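Local structure of uncharacterized protein (Bacteroides ovatus, 4E6F) at residues G77-V82 with V156-D161; D91-N96 with A149-K154; E113-T118 with Y125-W130. The protein is of unknown function but carries a DUF4468 domain with a TBP-like fold, in which an antiparallel sheet is packed against helices. One frame throughout, in Å; residues are numbered along the deposited sequence.

Contact 1 (G77-V82 with V156-D161)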
# COMPACT_ATOMS: atom_id res chain seq x y z
N GLY A 77 -8.53 -5.10 1.89
CA GLY A 77 -9.10 -4.06 1.06
C GLY A 77 -9.15 -4.46 -0.40
O GLY A 77 -8.38 -5.31 -0.87
N GLU A 78 -10.04 -3.78 -1.11
CA GLU A 78 -10.22 -3.98 -2.54
C GLU A 78 -10.53 -2.63 -3.15
O GLU A 78 -11.43 -1.93 -2.68
CB GLU A 78 -11.34 -4.99 -2.81
CG GLU A 78 -11.54 -5.24 -4.30
CD GLU A 78 -12.67 -6.22 -4.54
OE1 GLU A 78 -12.48 -7.42 -4.27
OE2 GLU A 78 -13.75 -5.77 -5.00
N GLU A 79 -9.76 -2.25 -4.17
CA GLU A 79 -9.95 -0.95 -4.83
C GLU A 79 -9.64 -1.02 -6.28
O GLU A 79 -8.96 -1.95 -6.72
CB GLU A 79 -8.99 0.10 -4.23
CG GLU A 79 -9.24 0.53 -2.80
CD GLU A 79 -8.22 1.55 -2.33
OE1 GLU A 79 -8.06 2.60 -2.99
OE2 GLU A 79 -7.58 1.29 -1.29
N TRP A 80 -10.03 0.04 -7.02
CA TRP A 80 -9.56 0.23 -8.38
C TRP A 80 -8.32 1.09 -8.34
O TRP A 80 -8.29 2.10 -7.61
CB TRP A 80 -10.61 0.94 -9.25
CG TRP A 80 -11.84 0.12 -9.50
CD1 TRP A 80 -13.09 0.35 -9.02
CD2 TRP A 80 -11.94 -1.05 -10.33
NE1 TRP A 80 -13.97 -0.60 -9.49
CE2 TRP A 80 -13.28 -1.49 -10.27
CE3 TRP A 80 -11.02 -1.78 -11.11
CZ2 TRP A 80 -13.73 -2.62 -10.98
CZ3 TRP A 80 -11.46 -2.92 -11.77
CH2 TRP A 80 -12.81 -3.32 -11.71
N ILE A 81 -7.31 0.73 -9.15
CA ILE A 81 -6.13 1.55 -9.40
C ILE A 81 -6.23 1.99 -10.86
O ILE A 81 -6.26 1.13 -11.74
CB ILE A 81 -4.79 0.84 -9.09
CG1 ILE A 81 -4.59 0.67 -7.56
CG2 ILE A 81 -3.62 1.64 -9.70
CD1 ILE A 81 -3.37 -0.17 -7.23
N VAL A 82 -6.33 3.30 -11.11
CA VAL A 82 -6.46 3.78 -12.49
C VAL A 82 -5.08 4.06 -13.07
O VAL A 82 -4.31 4.81 -12.47
CB VAL A 82 -7.39 5.03 -12.55
CG1 VAL A 82 -7.43 5.65 -13.97
CG2 VAL A 82 -8.79 4.65 -12.08
N VAL A 156 3.41 1.65 -6.20
CA VAL A 156 4.29 2.43 -5.30
C VAL A 156 3.54 3.72 -4.86
O VAL A 156 3.57 4.05 -3.67
CB VAL A 156 5.68 2.73 -5.94
CG1 VAL A 156 6.47 3.76 -5.11
CG2 VAL A 156 6.49 1.45 -6.11
N ASP A 157 2.88 4.43 -5.80
CA ASP A 157 2.11 5.64 -5.44
C ASP A 157 1.01 5.30 -4.44
O ASP A 157 0.77 6.09 -3.52
CB ASP A 157 1.49 6.30 -6.68
CG ASP A 157 2.49 6.89 -7.65
OD1 ASP A 157 3.69 6.97 -7.30
OD2 ASP A 157 2.08 7.26 -8.78
N PHE A 158 0.32 4.16 -4.66
CA PHE A 158 -0.74 3.72 -3.77
C PHE A 158 -0.20 3.51 -2.34
O PHE A 158 -0.83 3.95 -1.37
CB PHE A 158 -1.32 2.41 -4.33
CG PHE A 158 -2.40 1.82 -3.46
CD1 PHE A 158 -3.72 2.21 -3.62
CD2 PHE A 158 -2.09 0.88 -2.49
CE1 PHE A 158 -4.72 1.68 -2.81
CE2 PHE A 158 -3.09 0.35 -1.66
CZ PHE A 158 -4.40 0.77 -1.83
N ALA A 159 0.95 2.83 -2.21
CA ALA A 159 1.56 2.61 -0.90
C ALA A 159 1.98 3.95 -0.27
O ALA A 159 1.70 4.18 0.92
CB ALA A 159 2.77 1.69 -1.04
N ASP A 160 2.63 4.84 -1.06
CA ASP A 160 3.02 6.15 -0.55
C ASP A 160 1.81 6.93 -0.05
O ASP A 160 1.89 7.62 0.98
CB ASP A 160 3.74 6.96 -1.62
CG ASP A 160 5.13 6.48 -1.92
OD1 ASP A 160 5.71 5.75 -1.07
OD2 ASP A 160 5.71 6.92 -2.96
N ASP A 161 0.69 6.83 -0.78
CA ASP A 161 -0.54 7.52 -0.39
C ASP A 161 -1.04 7.01 0.96
O ASP A 161 -1.47 7.80 1.81
CB ASP A 161 -1.62 7.36 -1.46
CG ASP A 161 -2.80 8.27 -1.23
OD1 ASP A 161 -2.59 9.50 -1.03
OD2 ASP A 161 -3.93 7.75 -1.14
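Phe158 of helix 149-169 sets its ring against Glu79 and Ile81 of strand 72-85. Its CG stands anti to the backbone N (chi1 178°), which sends the ring out from the helix to the strand. The tight spot is at the ring's far end. There Glu79 OE2 lies 3.3 Å from Phe158 CE1, near the ring plane, and Phe158 CZ is just as close to it. Glu79 OE1 adds a contact of 3.5 Å to Phe158 CE1. The carboxylate comes to the ring edge with its plane turned 54° from that of the ring. Glu79 reaches this place with CG beside its backbone N and an extended chain beyond. Packing is looser along the strand, where Ile81 CG1 stays 4.3 Å from Phe158 CD1. Ile81 is buried, and it also touches Thr93 and Val95 of the neighbouring strand 90-104. On the solvent side of strand 72-85, Trp80 and Val82 are exposed and take no part in the contact with the helix. Trp80 makes a cation-pi pair with Arg92. Glu79 OE2 has its polar partners on other elements, in a salt bridge to Arg52 of helix 38-54 and a hydrogen bond to Tyr97 of strand 90-104, whose ring also meets Phe158. The contact thus sets a carboxylate against the C-H rim of an aromatic ring. That rim is weakly positive, so the approach is probably mildly attractive, with Arg52 balancing the charge.

Contact 2 (D91-N96 with A149-K154). With NO3 (nitrate ion), chain C.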
# COMPACT_ATOMS: atom_id res chain seq x y z
N ASP A 91 -8.25 2.69 -18.45
CA ASP A 91 -7.37 1.57 -18.17
C ASP A 91 -7.16 1.51 -16.67
O ASP A 91 -6.57 2.44 -16.11
CB ASP A 91 -6.03 1.76 -18.91
CG ASP A 91 -5.09 0.56 -18.77
OD1 ASP A 91 -5.59 -0.56 -18.54
OD2 ASP A 91 -3.86 0.75 -18.93
N ARG A 92 -7.66 0.46 -16.03
CA ARG A 92 -7.55 0.32 -14.58
C ARG A 92 -7.42 -1.14 -14.19
O ARG A 92 -7.77 -2.02 -14.97
CB ARG A 92 -8.80 0.93 -13.90
CG ARG A 92 -10.10 0.17 -14.19
CD ARG A 92 -11.29 0.82 -13.52
NE ARG A 92 -12.51 0.03 -13.70
CZ ARG A 92 -13.68 0.31 -13.14
NH1 ARG A 92 -13.81 1.37 -12.35
NH2 ARG A 92 -14.73 -0.47 -13.36
N THR A 93 -6.96 -1.39 -12.95
CA THR A 93 -6.91 -2.73 -12.43
C THR A 93 -7.62 -2.79 -11.09
O THR A 93 -7.65 -1.78 -10.37
CB THR A 93 -5.46 -3.25 -12.28
OG1 THR A 93 -5.50 -4.64 -11.91
CG2 THR A 93 -4.64 -2.48 -11.23
N LEU A 94 -8.16 -3.95 -10.75
CA LEU A 94 -8.62 -4.15 -9.38
C LEU A 94 -7.38 -4.53 -8.60
O LEU A 94 -6.47 -5.16 -9.15
CB LEU A 94 -9.68 -5.27 -9.32
CG LEU A 94 -10.50 -5.36 -8.04
CD1 LEU A 94 -11.50 -4.18 -7.94
CD2 LEU A 94 -11.22 -6.72 -7.96
N VAL A 95 -7.33 -4.16 -7.32
CA VAL A 95 -6.25 -4.59 -6.45
C VAL A 95 -6.88 -5.10 -5.17
O VAL A 95 -7.85 -4.51 -4.71
CB VAL A 95 -5.17 -3.49 -6.18
CG1 VAL A 95 -5.75 -2.30 -5.42
CG2 VAL A 95 -3.96 -4.07 -5.43
N ASN A 96 -6.36 -6.21 -4.64
CA ASN A 96 -6.74 -6.74 -3.33
C ASN A 96 -5.50 -6.76 -2.51
O ASN A 96 -4.41 -7.05 -3.02
CB ASN A 96 -7.36 -8.12 -3.41
CG ASN A 96 -8.78 -8.09 -3.93
OD1 ASN A 96 -9.77 -7.98 -3.16
ND2 ASN A 96 -8.90 -8.15 -5.24
N ALA A 149 5.74 -0.69 -16.23
CA ALA A 149 5.89 0.59 -15.55
C ALA A 149 4.60 1.07 -14.90
O ALA A 149 4.66 1.53 -13.76
CB ALA A 149 6.42 1.64 -16.50
N LYS A 150 3.45 0.98 -15.58
CA LYS A 150 2.20 1.47 -14.99
C LYS A 150 1.87 0.72 -13.71
O LYS A 150 1.39 1.32 -12.76
CB LYS A 150 1.04 1.41 -16.00
CG LYS A 150 0.56 0.00 -16.39
CD LYS A 150 -0.45 0.11 -17.53
CE LYS A 150 -1.08 -1.24 -17.78
NZ LYS A 150 -1.98 -1.23 -18.98
N TRP A 151 2.14 -0.59 -13.68
CA TRP A 151 1.90 -1.43 -12.51
C TRP A 151 2.78 -1.02 -11.34
O TRP A 151 2.28 -0.84 -10.23
CB TRP A 151 2.17 -2.90 -12.86
CG TRP A 151 1.27 -3.39 -13.96
CD1 TRP A 151 1.53 -3.38 -15.30
CD2 TRP A 151 -0.06 -3.89 -13.80
NE1 TRP A 151 0.44 -3.87 -15.99
CE2 TRP A 151 -0.55 -4.19 -15.09
CE3 TRP A 151 -0.87 -4.17 -12.69
CZ2 TRP A 151 -1.83 -4.73 -15.30
CZ3 TRP A 151 -2.13 -4.69 -12.89
CH2 TRP A 151 -2.61 -4.95 -14.19
N ARG A 152 4.08 -0.87 -11.59
CA ARG A 152 5.02 -0.53 -10.53
C ARG A 152 4.81 0.91 -10.04
O ARG A 152 4.75 1.15 -8.82
CB ARG A 152 6.45 -0.77 -11.00
CG ARG A 152 7.48 -0.43 -9.92
CD ARG A 152 8.73 -1.27 -10.08
NE ARG A 152 9.85 -0.79 -9.26
CZ ARG A 152 10.74 -1.59 -8.67
NH1 ARG A 152 10.57 -2.91 -8.68
NH2 ARG A 152 11.77 -1.07 -8.01
N ARG A 153 4.69 1.89 -10.96
CA ARG A 153 4.45 3.27 -10.52
C ARG A 153 3.19 3.40 -9.68
O ARG A 153 3.21 4.04 -8.62
CB ARG A 153 4.29 4.22 -11.72
CG ARG A 153 5.56 4.54 -12.45
CD ARG A 153 5.35 5.77 -13.33
NE ARG A 153 6.39 5.86 -14.35
CZ ARG A 153 6.28 5.42 -15.61
NH1 ARG A 153 5.14 4.90 -16.04
NH2 ARG A 153 7.30 5.54 -16.45
N LYS A 154 2.06 2.90 -10.20
CA LYS A 154 0.78 3.12 -9.52
C LYS A 154 0.70 2.36 -8.21
O LYS A 154 0.06 2.86 -7.28
CB LYS A 154 -0.41 2.84 -10.45
CG LYS A 154 -0.46 3.80 -11.66
CD LYS A 154 -0.58 5.26 -11.26
CE LYS A 154 -0.88 6.17 -12.44
NZ LYS A 154 0.36 6.70 -13.08
N NO3 C . 1.49 4.87 -15.71
O1 NO3 C . 2.01 4.61 -16.78
O2 NO3 C . 2.12 5.25 -14.75
O3 NO3 C . 0.18 4.71 -15.60
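The first turns of helix 149-169 pack against the antiparallel sheet of the TBP-like fold, and on strand 90-104 they meet it through Lys150 with Asp91 and Trp151 with Thr93. Lys150 carries the polar half. Its CG sits between the backbone N and the carbonyl carbon (chi1 68°), and the chain runs out straight from there. Lys150 NZ donates to Asp91 OD2 at 2.7 Å in a salt bridge that uses the syn lone pair of the oxygen. The two side chains cross at about a right angle. Asp91 OD1 is held separately, by Tyr119 OH and a salt bridge to Arg120, and the same Tyr119 hydroxyl is hydrogen-bonded to Lys150 NZ. With an alanine in place of Asp91, Lys150 and Arg120 would probably lose their shared countercharge and the Tyr119 hydroxyl one of its bonds. The second half is closer to plain packing. Thr93 OG1 stands at the edge of the indole, 3.5 Å from Trp151 CZ3, and Thr93 CG2 is 3.7 Å from the same atom. The hydroxyl is turned to its own strand, donating to Leu94 O at 3.0 Å. On another side of the helix a nitrate, probably from the crystallisation liquor, takes a bond of 2.8 Å from Lys154 NZ to its O2 and a weak one from Arg153 NH1. Trp151 also meets Phe83 of strand 72-85 edge-to-face. Thr93 touches Phe117 and Tyr119 of strand 107-119, so the contact spans three adjacent strands.

Contact 3 (E113-T118 with Y125-W130). With EDO (1,2-ethanediol), chain E.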
# COMPACT_ATOMS: atom_id res chain seq x y z
N GLU A 113 0.60 -5.69 2.27
CA GLU A 113 1.05 -6.99 1.75
C GLU A 113 -0.05 -7.79 1.09
O GLU A 113 -1.19 -7.33 0.99
CB GLU A 113 1.65 -7.79 2.91
CG GLU A 113 0.71 -7.99 4.10
CD GLU A 113 1.27 -8.82 5.23
OE1 GLU A 113 2.22 -9.61 4.98
OE2 GLU A 113 0.79 -8.68 6.37
N LYS A 114 0.31 -9.00 0.59
CA LYS A 114 -0.61 -9.91 -0.08
C LYS A 114 -1.33 -9.17 -1.23
O LYS A 114 -2.56 -9.26 -1.38
CB LYS A 114 -1.61 -10.52 0.93
CG LYS A 114 -0.90 -11.32 2.02
CD LYS A 114 -1.94 -11.89 2.96
CE LYS A 114 -1.30 -12.58 4.13
NZ LYS A 114 -2.36 -13.13 5.02
N ILE A 115 -0.55 -8.45 -2.02
CA ILE A 115 -1.08 -7.63 -3.11
C ILE A 115 -1.27 -8.48 -4.36
O ILE A 115 -0.33 -9.12 -4.83
CB ILE A 115 -0.12 -6.46 -3.40
CG1 ILE A 115 0.05 -5.59 -2.13
CG2 ILE A 115 -0.61 -5.63 -4.64
CD1 ILE A 115 1.19 -4.61 -2.17
N ARG A 116 -2.50 -8.44 -4.90
CA ARG A 116 -2.81 -9.16 -6.12
C ARG A 116 -3.74 -8.32 -6.96
O ARG A 116 -4.61 -7.61 -6.44
CB ARG A 116 -3.40 -10.55 -5.83
CG ARG A 116 -4.68 -10.53 -5.05
CD ARG A 116 -5.18 -11.94 -4.74
NE ARG A 116 -6.33 -11.88 -3.84
CZ ARG A 116 -7.58 -11.69 -4.23
NH1 ARG A 116 -7.87 -11.57 -5.52
NH2 ARG A 116 -8.56 -11.60 -3.33
N PHE A 117 -3.57 -8.43 -8.26
CA PHE A 117 -4.32 -7.65 -9.23
C PHE A 117 -5.26 -8.51 -10.01
O PHE A 117 -4.94 -9.67 -10.32
CB PHE A 117 -3.35 -6.99 -10.21
CG PHE A 117 -2.26 -6.16 -9.57
CD1 PHE A 117 -2.53 -4.89 -9.06
CD2 PHE A 117 -0.96 -6.65 -9.47
CE1 PHE A 117 -1.52 -4.13 -8.44
CE2 PHE A 117 0.06 -5.88 -8.87
CZ PHE A 117 -0.23 -4.61 -8.39
N THR A 118 -6.44 -7.95 -10.33
CA THR A 118 -7.44 -8.59 -11.19
C THR A 118 -7.70 -7.58 -12.29
O THR A 118 -8.29 -6.52 -12.06
CB THR A 118 -8.68 -9.02 -10.43
OG1 THR A 118 -8.27 -9.81 -9.32
CG2 THR A 118 -9.65 -9.81 -11.31
N TYR A 125 -2.78 -11.33 -11.48
CA TYR A 125 -1.34 -11.13 -11.36
C TYR A 125 -0.93 -10.94 -9.92
O TYR A 125 -1.47 -10.06 -9.25
CB TYR A 125 -0.85 -9.89 -12.15
CG TYR A 125 -1.17 -9.92 -13.62
CD1 TYR A 125 -0.47 -10.76 -14.49
CD2 TYR A 125 -2.14 -9.08 -14.17
CE1 TYR A 125 -0.76 -10.80 -15.85
CE2 TYR A 125 -2.41 -9.09 -15.54
CZ TYR A 125 -1.74 -9.97 -16.37
OH TYR A 125 -2.01 -9.99 -17.73
N LYS A 126 0.01 -11.75 -9.44
CA LYS A 126 0.52 -11.60 -8.06
C LYS A 126 1.62 -10.55 -8.09
O LYS A 126 2.44 -10.55 -9.02
CB LYS A 126 1.06 -12.94 -7.52
CG LYS A 126 0.01 -14.02 -7.35
CD LYS A 126 0.64 -15.32 -6.85
CE LYS A 126 -0.31 -16.50 -6.86
NZ LYS A 126 -0.48 -17.08 -8.23
N ALA A 127 1.69 -9.65 -7.09
CA ALA A 127 2.73 -8.61 -7.12
C ALA A 127 4.16 -9.20 -7.26
O ALA A 127 5.01 -8.60 -7.90
CB ALA A 127 2.64 -7.76 -5.87
N GLU A 128 4.40 -10.38 -6.67
CA GLU A 128 5.72 -11.05 -6.63
C GLU A 128 6.24 -11.46 -7.99
O GLU A 128 7.45 -11.61 -8.17
CB GLU A 128 5.69 -12.30 -5.75
CG GLU A 128 5.50 -11.99 -4.28
CD GLU A 128 4.10 -11.51 -3.90
OE1 GLU A 128 3.13 -11.91 -4.58
OE2 GLU A 128 3.99 -10.76 -2.91
N GLU A 129 5.34 -11.65 -8.94
CA GLU A 129 5.73 -12.09 -10.28
C GLU A 129 5.48 -10.97 -11.28
O GLU A 129 5.51 -11.22 -12.50
CB GLU A 129 4.96 -13.37 -10.71
CG GLU A 129 4.54 -14.31 -9.58
CD GLU A 129 5.63 -14.95 -8.75
OE1 GLU A 129 6.75 -15.17 -9.26
OE2 GLU A 129 5.34 -15.29 -7.57
N TRP A 130 5.25 -9.72 -10.78
CA TRP A 130 4.85 -8.63 -11.63
C TRP A 130 5.59 -7.29 -11.41
O TRP A 130 6.09 -6.70 -12.36
CB TRP A 130 3.35 -8.44 -11.42
CG TRP A 130 2.60 -7.96 -12.62
CD1 TRP A 130 1.80 -6.87 -12.69
CD2 TRP A 130 2.60 -8.55 -13.94
NE1 TRP A 130 1.27 -6.74 -13.95
CE2 TRP A 130 1.75 -7.76 -14.74
CE3 TRP A 130 3.21 -9.68 -14.51
CZ2 TRP A 130 1.54 -8.03 -16.11
CZ3 TRP A 130 3.01 -9.95 -15.86
CH2 TRP A 130 2.18 -9.13 -16.64
C1 EDO E . -5.91 -10.18 -0.29
O1 EDO E . -4.97 -9.53 0.55
C2 EDO E . -7.35 -9.88 0.19
O2 EDO E . -7.63 -8.48 0.15
O HOH W 1 2.36 -8.65 -2.02
O HOH W 2 0.69 -11.41 -3.60
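Phe117 holds its CG anti to the carbonyl carbon (chi1 -54°), which lays the ring along the Tyr125 side of the sheet, with CD2 4.2 Å from Tyr125 CB. Farther out, Phe117 CE2 comes 4.4 Å from Ala127 CB. Glu128 bends at chi2 (72°), and this brings its carboxylate back toward the Ile115 backbone, near enough for water to bridge. The two segments belong to the beta hairpin of strands 107-119 and 123-126. Phe117 and Tyr125 are its hydrogen-bonded antiparallel pair. Phe117 N gives a nearly straight bond of 2.8 Å to Tyr125 O (172° at the hydrogen), and Tyr125 N returns one to Phe117 O. Arg116 and Lys126 are the non-hydrogen-bonded pair, on the other face. The pairing ends where the chain turns into a short 3-10 segment. There Ala127 N still bonds to Ile115 O at 3.1 Å. The methyl of Ala127 packs on Ile115, CB to CB, at 3.9 Å. Two waters fill in for direct bonds. One links Ile115 N to Glu128 OE2. The other donates to Ile115 O and to Glu128 OE1, so the buried residue's carbonyl has two donors. Glu128 OE2 also accepts from Val25 N, tying the turn to strand 24-32. On its other side strand 107-119 is bonded to strand 90-104, through Arg116 with Asn96 and Thr118 with Leu94. Phe117 meets Trp151 of helix 149-169 edge-to-face.

Going from the N terminus, the chain passes the strand halves of contacts 1, 2 and 3 in turn, on strands 72-85, 90-104 and 107-119. These lie side by side in one antiparallel sheet. The loops then close in reverse order. Contact 3 closes first, as a hairpin across a short connection. Contact 2 closes next, when 149-154 opens the last helix, and contact 1 follows when 156-161 continues it. The three are therefore nested, with none crossing. Backbone bonds join 77-82 to 91-96, and 91-96 to 113-118. Contacts 1 and 2 share helix 149-169, which thus ties two neighbouring strands. Contact 3 joins the others through the backbone bonds between strands 90-104 and 107-119.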